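Local coordinates for protein elastase inhibitor AFUEI (Aspergillus fumigatus Af293, PDB 3W0E) that inhibits serine-type elastases, among them fungal and human leukocyte elastase, blocking the Aspergillus fumigatus enzyme non-competitively with a Ki in the nanomolar range, at residues E6-F11 / A28-P33; Q19-A24 / L52-N57. One frame throughout, in Å; residues are numbered along the deposited sequence.

Contact 1 (E6-F11 / A28-P33); sequences EKEAQF and ALQSNP
Glu8, on the helix 2-15, sends its carboxylate into the loop 28-33 and takes hold of Gln30 and Ser31, a worked example of how one buried acid can pin a connecting loop to a helix. In this I78-family inhibitor the loop leads from the helix 23-28 to the first strand of the sheet, 34-37.

The polar part consists of three hydrogen bonds, shared between the two carboxylate oxygens. Glu8 OE2 receives the backbone N of Gln30 on its syn lone pair, at 2.6 Å and with an almost linear N-H···O angle of 179°. Glu8 OE1 accepts twice, from the backbone N of Ser31 at 2.9 Å and from Ser31 OG. Both donors come from the same face of the carboxylate; the amide is on the syn side but tilted out of the plane, and its bond is noticeably bent. Held at both oxygens, the group can hardly turn about its last torsion. The amides and the hydroxyl would offset much of the cost of burying the charge and probably stabilise the ionised form.

The remaining contacts are van der Waals. The CD2 methyl of Leu29 lies against the carboxylate carbon CD of Glu8, 3.7 Å away, and also near its CB. The CG methylene of Gln30 brushes Glu8 OE2 at 3.5 Å, at the exposed margin of the contact. Beneath, Leu52 of the central strand 52-56 touches Glu8, Leu29 and Ser31, lining the site on the sheet side.

Ser31 completes the arrangement: its OG is turned beside its own backbone N (chi1 -70°), which brings the hydroxyl to 2.7 Å from Glu8 OE1, 37° out of the carboxylate plane.

Contact 2 (Q19-A24 / L52-N57); sequences QPYTDA and LNIQVN
The aromatic ring of Tyr21 meets the side chain of Ile54 face on, the close part of an otherwise sparing contact between the segment 19-24 and the strand 52-56. The methyl CG2 of Ile54 sits over one face of the ring in a CH-pi contact, 4.2 Å from the ring centroid and 19° off the normal. It is displaced toward the rim, where CD1 of Tyr21 is its nearest ring atom at 4.0 Å. The two side chains run at about a right angle to each other. With CG of Tyr21 anti to the backbone N (chi1 -173°), the ring runs back along the strand from Val56 to Ile54; CB of Tyr21 meets CG1 of Val56 at 4.1 Å.

No hydrogen bond joins the segments, and the closest CA atoms, those of Tyr21 and Val56, are 7.6 Å apart. Away from the ring the contact thins quickly. Gln19 and Pro20 lie exposed on the outer side, as do Asp23 and Ala24 of the helix start, where OG1 of Thr22 caps the backbone N of Val25. The chain bends at Tyr21 in an inverse gamma turn, and the carbonyl O of that residue accepts a hydrogen bond from Asn60 ND2.

Ile34 and Val36 of the strand 34-37 and Ile62 of the strand 62-67 also touch Tyr21, while Val12 of the helix 2-15 reaches Ile54. The arrangement is that of a hydrophobic core between the helix 2-15, the turn before the helix 23-28 and one face of the mixed beta-sheet, with an aromatic residue just ahead of a helix N-cap laid lengthwise along the central strand.

Contacts 1 and 2 meet at the central strand 52-56, although only contact 2 includes it. Leu52 packs on Ala9 of contact 1, Leu29 CD1 approaches Tyr21 OH at 3.9 Å, and the carbonyl O of Pro33 probably accepts a hydrogen bond from Leu52 N. Contact 2 is buried and purely apolar, pairing side chains without any polar bond. Contact 1 is only partly buried, lies where a loop runs along a helix, and relies on a charged group bonded to backbone amides. The two flank the helix 23-28, with Tyr21 shortly before it and Leu29 just after, so that the chain is anchored on entering this helix and on leaving it, by different chemistry.

Contact 1 (E6-F11 / A28-P33)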
loop_
_atom_site.group_PDB
_atom_site.type_symbol
_atom_site.label_atom_id
_atom_site.label_comp_id
_atom_site.label_asym_id
_atom_site.label_seq_id
_atom_site.Cartn_x
_atom_site.Cartn_y
_atom_site.Cartn_z
ATOM N N GLU A 6 -7.913 -6.091 4.361
ATOM C CA GLU A 6 -7.136 -6.785 3.337
ATOM C C GLU A 6 -8.040 -7.445 2.306
ATOM O O GLU A 6 -7.701 -7.507 1.119
ATOM C CB GLU A 6 -6.213 -7.827 3.981
ATOM C CG GLU A 6 -4.915 -8.063 3.231
ATOM C CD GLU A 6 -4.060 -6.804 3.107
ATOM O OE1 GLU A 6 -3.929 -6.282 1.975
ATOM O OE2 GLU A 6 -3.506 -6.345 4.135
ATOM N N LYS A 7 -9.183 -7.948 2.770
ATOM C CA LYS A 7 -10.183 -8.530 1.889
ATOM C C LYS A 7 -10.703 -7.480 0.917
ATOM O O LYS A 7 -10.730 -7.705 -0.297
ATOM C CB LYS A 7 -11.358 -9.076 2.701
ATOM C CG LYS A 7 -11.134 -10.426 3.360
ATOM C CD LYS A 7 -12.455 -10.926 3.934
ATOM C CE LYS A 7 -12.397 -12.395 4.331
ATOM N NZ LYS A 7 -13.746 -12.894 4.737
ATOM N N GLU A 8 -11.134 -6.341 1.463
ATOM C CA GLU A 8 -11.654 -5.250 0.644
ATOM C C GLU A 8 -10.580 -4.621 -0.262
ATOM O O GLU A 8 -10.850 -4.308 -1.421
ATOM C CB GLU A 8 -12.362 -4.200 1.513
ATOM C CG GLU A 8 -13.638 -4.724 2.176
ATOM C CD GLU A 8 -14.416 -3.654 2.922
ATOM O OE1 GLU A 8 -13.798 -2.661 3.379
ATOM O OE2 GLU A 8 -15.655 -3.805 3.059
ATOM N N ALA A 9 -9.362 -4.446 0.240
ATOM C CA ALA A 9 -8.301 -3.932 -0.621
ATOM C C ALA A 9 -8.089 -4.877 -1.802
ATOM O O ALA A 9 -7.717 -4.451 -2.894
ATOM C CB ALA A 9 -7.019 -3.730 0.151
ATOM N N GLN A 10 -8.353 -6.162 -1.580
ATOM C CA GLN A 10 -8.220 -7.170 -2.630
ATOM C C GLN A 10 -9.366 -7.063 -3.624
ATOM O O GLN A 10 -9.147 -7.101 -4.838
ATOM C CB GLN A 10 -8.195 -8.576 -2.022
ATOM C CG GLN A 10 -8.123 -9.704 -3.045
ATOM C CD GLN A 10 -6.738 -9.850 -3.653
ATOM O OE1 GLN A 10 -5.851 -9.021 -3.414
ATOM N NE2 GLN A 10 -6.542 -10.910 -4.440
ATOM N N PHE A 11 -10.581 -6.944 -3.093
ATOM C CA PHE A 11 -11.782 -6.756 -3.896
ATOM C C PHE A 11 -11.624 -5.535 -4.788
ATOM O O PHE A 11 -12.002 -5.549 -5.959
ATOM C CB PHE A 11 -12.992 -6.565 -2.977
ATOM C CG PHE A 11 -14.240 -6.117 -3.691
ATOM C CD1 PHE A 11 -14.600 -4.780 -3.712
ATOM C CD2 PHE A 11 -15.057 -7.032 -4.333
ATOM C CE1 PHE A 11 -15.746 -4.363 -4.365
ATOM C CE2 PHE A 11 -16.204 -6.616 -4.993
ATOM C CZ PHE A 11 -16.546 -5.282 -5.008
ATOM N N ALA A 28 -20.423 0.979 0.577
ATOM C CA ALA A 28 -20.442 -0.489 0.599
ATOM C C ALA A 28 -19.244 -1.088 1.347
ATOM O O ALA A 28 -19.311 -2.222 1.826
ATOM C CB ALA A 28 -20.523 -1.050 -0.818
ATOM N N LEU A 29 -18.153 -0.331 1.449
ATOM C CA LEU A 29 -16.968 -0.807 2.163
ATOM C C LEU A 29 -17.171 -0.780 3.678
ATOM O O LEU A 29 -17.666 0.205 4.236
ATOM C CB LEU A 29 -15.738 0.014 1.773
ATOM C CG LEU A 29 -15.365 -0.094 0.296
ATOM C CD1 LEU A 29 -14.377 1.010 -0.090
ATOM C CD2 LEU A 29 -14.784 -1.474 -0.012
ATOM N N GLN A 30 -16.790 -1.868 4.341
ATOM C CA GLN A 30 -16.991 -2.007 5.782
ATOM C C GLN A 30 -15.730 -1.675 6.595
ATOM O O GLN A 30 -15.776 -1.577 7.821
ATOM C CB GLN A 30 -17.482 -3.424 6.102
ATOM C CG GLN A 30 -18.542 -3.934 5.116
ATOM C CD GLN A 30 -18.594 -5.457 5.029
ATOM O OE1 GLN A 30 -18.360 -6.159 6.018
ATOM N NE2 GLN A 30 -18.895 -5.975 3.838
ATOM N N SER A 31 -14.603 -1.463 5.932
ATOM C CA SER A 31 -13.373 -1.109 6.630
ATOM C C SER A 31 -13.515 0.184 7.401
ATOM O O SER A 31 -14.238 1.051 7.002
ATOM C CB SER A 31 -12.194 -0.994 5.670
ATOM O OG SER A 31 -11.791 -2.237 5.165
ATOM N N ASN A 32 -12.791 0.304 8.498
ATOM C CA ASN A 32 -12.774 1.532 9.271
ATOM C C ASN A 32 -11.428 1.700 9.981
ATOM O O ASN A 32 -11.086 0.901 10.811
ATOM C CB ASN A 32 -13.922 1.501 10.288
ATOM C CG ASN A 32 -14.084 2.799 11.037
ATOM O OD1 ASN A 32 -14.755 2.858 12.054
ATOM N ND2 ASN A 32 -13.454 3.827 10.559
ATOM N N PRO A 33 -10.648 2.708 9.643
ATOM C CA PRO A 33 -11.058 3.836 8.811
ATOM C C PRO A 33 -10.713 3.658 7.360
ATOM O O PRO A 33 -9.937 2.793 7.058
ATOM C CB PRO A 33 -10.219 4.960 9.359
ATOM C CG PRO A 33 -9.043 4.296 9.913
ATOM C CD PRO A 33 -9.499 3.042 10.482
#

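Contact 2 (Q19-A24 / L52-N57)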
loop_
_atom_site.group_PDB
_atom_site.type_symbol
_atom_site.label_atom_id
_atom_site.label_comp_id
_atom_site.label_asym_id
_atom_site.label_seq_id
_atom_site.Cartn_x
_atom_site.Cartn_y
_atom_site.Cartn_z
ATOM N N GLN A 19 -12.683 2.507 -11.920
ATOM C CA GLN A 19 -14.023 2.997 -11.627
ATOM C C GLN A 19 -13.950 4.217 -10.736
ATOM O O GLN A 19 -13.034 4.341 -9.905
ATOM C CB GLN A 19 -14.840 1.913 -10.943
ATOM C CG GLN A 19 -14.660 0.566 -11.589
ATOM C CD GLN A 19 -15.686 0.278 -12.642
ATOM O OE1 GLN A 19 -15.641 0.861 -13.731
ATOM N NE2 GLN A 19 -16.631 -0.617 -12.333
ATOM N N PRO A 20 -14.920 5.121 -10.897
ATOM C CA PRO A 20 -15.040 6.302 -10.047
ATOM C C PRO A 20 -15.341 5.870 -8.617
ATOM O O PRO A 20 -16.125 4.932 -8.400
ATOM C CB PRO A 20 -16.262 7.041 -10.623
ATOM C CG PRO A 20 -17.015 6.016 -11.387
ATOM C CD PRO A 20 -15.988 5.051 -11.913
ATOM N N TYR A 21 -14.704 6.524 -7.655
ATOM C CA TYR A 21 -14.941 6.213 -6.257
ATOM C C TYR A 21 -16.176 6.981 -5.778
ATOM O O TYR A 21 -16.074 8.083 -5.232
ATOM C CB TYR A 21 -13.727 6.573 -5.418
ATOM C CG TYR A 21 -13.869 6.108 -3.999
ATOM C CD1 TYR A 21 -14.045 4.758 -3.704
ATOM C CD2 TYR A 21 -13.861 7.013 -2.961
ATOM C CE1 TYR A 21 -14.187 4.332 -2.387
ATOM C CE2 TYR A 21 -14.004 6.600 -1.652
ATOM C CZ TYR A 21 -14.159 5.258 -1.375
ATOM O OH TYR A 21 -14.311 4.863 -0.052
ATOM N N THR A 22 -17.341 6.378 -5.987
ATOM C CA THR A 22 -18.612 7.050 -5.750
ATOM C C THR A 22 -19.054 6.821 -4.322
ATOM O O THR A 22 -18.485 5.991 -3.618
ATOM C CB THR A 22 -19.691 6.462 -6.660
ATOM O OG1 THR A 22 -19.813 5.062 -6.381
ATOM C CG2 THR A 22 -19.307 6.642 -8.137
ATOM N N ASP A 23 -20.090 7.530 -3.890
ATOM C CA ASP A 23 -20.625 7.294 -2.552
ATOM C C ASP A 23 -21.159 5.880 -2.448
ATOM O O ASP A 23 -21.061 5.261 -1.394
ATOM C CB ASP A 23 -21.728 8.301 -2.212
ATOM C CG ASP A 23 -21.238 9.730 -2.274
ATOM O OD1 ASP A 23 -20.104 9.981 -1.809
ATOM O OD2 ASP A 23 -21.976 10.592 -2.805
ATOM N N ALA A 24 -21.692 5.353 -3.543
ATOM C CA ALA A 24 -22.237 3.992 -3.507
ATOM C C ALA A 24 -21.131 2.962 -3.250
ATOM O O ALA A 24 -21.310 2.026 -2.466
ATOM C CB ALA A 24 -22.991 3.677 -4.783
ATOM N N LEU A 52 -8.009 1.206 5.356
ATOM C CA LEU A 52 -8.055 0.938 3.937
ATOM C C LEU A 52 -7.759 2.242 3.210
ATOM O O LEU A 52 -8.431 3.252 3.430
ATOM C CB LEU A 52 -9.413 0.391 3.519
ATOM C CG LEU A 52 -9.607 0.213 2.018
ATOM C CD1 LEU A 52 -8.511 -0.685 1.417
ATOM C CD2 LEU A 52 -10.987 -0.366 1.736
ATOM N N ASN A 53 -6.742 2.213 2.360
ATOM C CA ASN A 53 -6.401 3.368 1.538
ATOM C C ASN A 53 -6.867 3.142 0.122
ATOM O O ASN A 53 -6.511 2.158 -0.508
ATOM C CB ASN A 53 -4.890 3.621 1.539
ATOM C CG ASN A 53 -4.363 3.957 2.900
ATOM O OD1 ASN A 53 -4.559 5.063 3.400
ATOM N ND2 ASN A 53 -3.698 2.996 3.529
ATOM N N ILE A 54 -7.690 4.059 -0.373
ATOM C CA ILE A 54 -8.161 3.992 -1.745
ATOM C C ILE A 54 -7.436 5.088 -2.510
ATOM O O ILE A 54 -7.597 6.268 -2.206
ATOM C CB ILE A 54 -9.659 4.257 -1.804
ATOM C CG1 ILE A 54 -10.411 3.236 -0.937
ATOM C CG2 ILE A 54 -10.148 4.212 -3.254
ATOM C CD1 ILE A 54 -10.423 1.851 -1.514
ATOM N N GLN A 55 -6.630 4.708 -3.489
ATOM C CA GLN A 55 -5.843 5.690 -4.203
ATOM C C GLN A 55 -6.550 5.977 -5.511
ATOM O O GLN A 55 -6.888 5.046 -6.262
ATOM C CB GLN A 55 -4.431 5.156 -4.463
ATOM C CG GLN A 55 -3.473 6.214 -4.972
ATOM C CD GLN A 55 -2.022 5.920 -4.620
ATOM O OE1 GLN A 55 -1.678 4.832 -4.131
ATOM N NE2 GLN A 55 -1.162 6.901 -4.854
ATOM N N VAL A 56 -6.784 7.258 -5.783
ATOM C CA VAL A 56 -7.488 7.639 -6.999
ATOM C C VAL A 56 -6.586 8.540 -7.850
ATOM O O VAL A 56 -5.582 9.099 -7.367
ATOM C CB VAL A 56 -8.851 8.337 -6.681
ATOM C CG1 VAL A 56 -9.789 7.389 -5.920
ATOM C CG2 VAL A 56 -8.631 9.618 -5.873
ATOM N N ASN A 57 -6.914 8.654 -9.129
ATOM C CA ASN A 57 -6.263 9.659 -9.973
ATOM C C ASN A 57 -6.955 11.011 -9.889
ATOM O O ASN A 57 -7.849 11.221 -9.051
ATOM C CB ASN A 57 -6.149 9.183 -11.428
ATOM C CG ASN A 57 -7.496 8.936 -12.082
ATOM O OD1 ASN A 57 -8.532 9.454 -11.639
ATOM N ND2 ASN A 57 -7.492 8.135 -13.161
#